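Local atomic coordinates of nucleoside diphosphate kinase (Pyrobaculum aerophilum, PDB entry 1XQI), a protein that catalyses phosphate transfer from ATP to nucleoside diphosphates to make the other nucleoside triphosphates, probably by a ping-pong route through a phosphorylated enzyme intermediate. Residues 79-84 with 90-95. The protein carries 6 engineered substitutions. Numbering follows the deposited sequence.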
# COMPACT_ATOMS: atom_id res chain seq x y z
N LYS A 79 36.12 1.08 -7.00
CA LYS A 79 36.24 0.67 -8.40
C LYS A 79 35.58 1.73 -9.30
O LYS A 79 36.18 2.15 -10.31
CB LYS A 79 35.61 -0.72 -8.63
N ALA A 80 34.37 2.16 -8.92
CA ALA A 80 33.68 3.24 -9.61
C ALA A 80 34.58 4.48 -9.73
O ALA A 80 34.87 4.92 -10.85
CB ALA A 80 32.34 3.56 -8.94
N TYR A 81 35.08 5.01 -8.61
CA TYR A 81 36.02 6.17 -8.65
C TYR A 81 37.23 6.02 -9.59
O TYR A 81 37.65 6.98 -10.25
CB TYR A 81 36.53 6.51 -7.24
CG TYR A 81 35.57 7.27 -6.36
CD1 TYR A 81 35.80 7.37 -5.00
CD2 TYR A 81 34.43 7.87 -6.89
CE1 TYR A 81 34.93 8.07 -4.19
CE2 TYR A 81 33.56 8.57 -6.08
CZ TYR A 81 33.81 8.67 -4.74
OH TYR A 81 32.94 9.38 -3.95
N GLN A 82 37.78 4.82 -9.62
CA GLN A 82 38.97 4.49 -10.39
C GLN A 82 38.75 4.60 -11.90
O GLN A 82 39.54 5.26 -12.57
CB GLN A 82 39.45 3.09 -10.01
CG GLN A 82 40.66 2.62 -10.80
CD GLN A 82 41.44 1.59 -10.01
OE1 GLN A 82 42.44 1.92 -9.36
NE2 GLN A 82 40.97 0.35 -10.02
N GLU A 83 37.69 3.96 -12.41
CA GLU A 83 37.23 4.06 -13.82
C GLU A 83 36.81 5.47 -14.24
O GLU A 83 36.92 5.82 -15.43
CB GLU A 83 36.08 3.06 -14.09
CG GLU A 83 36.56 1.57 -14.02
CD GLU A 83 35.42 0.53 -13.88
OE1 GLU A 83 34.27 0.90 -13.53
OE2 GLU A 83 35.68 -0.67 -14.12
N LEU A 84 36.35 6.26 -13.26
CA LEU A 84 36.10 7.69 -13.44
C LEU A 84 37.36 8.57 -13.21
O LEU A 84 37.37 9.76 -13.53
CB LEU A 84 34.96 8.15 -12.51
CG LEU A 84 33.47 7.91 -12.79
CD1 LEU A 84 32.97 8.68 -14.06
CD2 LEU A 84 33.06 6.38 -12.83
N ALA A 90 40.57 12.85 -2.17
CA ALA A 90 40.15 14.26 -2.43
C ALA A 90 38.64 14.38 -2.31
O ALA A 90 38.10 15.39 -1.76
CB ALA A 90 40.63 14.78 -3.79
N LYS A 91 37.96 13.33 -2.79
CA LYS A 91 36.49 13.32 -2.84
C LYS A 91 35.77 13.16 -1.50
O LYS A 91 34.83 13.91 -1.22
CB LYS A 91 35.97 12.31 -3.84
CG LYS A 91 34.47 12.40 -4.10
CD LYS A 91 34.07 13.65 -4.89
CE LYS A 91 32.81 13.38 -5.68
NZ LYS A 91 32.11 14.62 -5.96
N ILE A 92 36.20 12.18 -0.68
CA ILE A 92 35.47 11.84 0.54
C ILE A 92 36.39 11.68 1.75
O ILE A 92 35.95 11.24 2.82
CB ILE A 92 34.62 10.56 0.38
CG1 ILE A 92 35.40 9.46 -0.37
CG2 ILE A 92 33.26 10.86 -0.27
CD1 ILE A 92 34.76 8.07 -0.24
N GLY A 93 37.66 11.99 1.58
CA GLY A 93 38.58 12.02 2.71
C GLY A 93 39.27 10.72 3.10
O GLY A 93 40.20 10.75 3.92
N THR A 94 38.83 9.59 2.54
CA THR A 94 39.47 8.31 2.86
C THR A 94 39.51 7.37 1.64
O THR A 94 38.72 7.52 0.72
CB THR A 94 38.74 7.59 4.04
OG1 THR A 94 39.33 6.29 4.23
CG2 THR A 94 37.23 7.42 3.75
N ASP A 95 40.40 6.39 1.63
CA ASP A 95 40.27 5.28 0.66
C ASP A 95 40.14 3.92 1.33
O ASP A 95 40.31 2.88 0.68
CB ASP A 95 41.43 5.25 -0.38
CG ASP A 95 42.82 5.15 0.28
OD1 ASP A 95 43.81 5.42 -0.44
OD2 ASP A 95 42.95 4.83 1.48
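Tyr81 carries this contact from the side of helix 67-84, reaching with the far end of its ring to Lys91 and Ile92 on the short helix 88-92. Its CG stands anti to the carbonyl carbon (chi1 -78°), which sends the ring out from the helix toward the 90-95 segment. Ile92 comes in at the ring edge, close to the ring plane: its CD1 lies 4.0 Å from CE1 of Tyr81, with CG1 just behind. The other branch of the same isoleucine, CG2, stops 4.0 Å from Tyr81 OH, and the forked side chain thus touches both the ring rim and the hydroxyl. Lys91 meets the end of the tyrosine at about a right angle, its CG 3.4 Å from Tyr81 OH and 3.8 Å from CZ. A bend at chi2 (70°) then carries the rest of the lysine away, and NZ is hydrogen-bonded to the carbonyl O of Glu162. Ile86, Pro88 and Ala161 also pack on Tyr81, which is buried, while Ile92 leans on Val100 and Ile103 of helix 97-112. With an alanine at Tyr81, a gap would probably open between the helices, leaving Ile92 CD1 and Lys91 CG without the ring and hydroxyl they rest against. Both segments belong to the insert of residues 68-100, while Ile103, Ala161 and Glu162 lie outside it, and the contact is away from the residues expected to bind ATP. No hydrogen bond or salt bridge spans the two segments, which bury just 124 Å² between them; they are joined by van der Waals contact around one tyrosine, with the lysine giving a methylene here while its ammonium end is held by the main-chain carbonyl of Glu162.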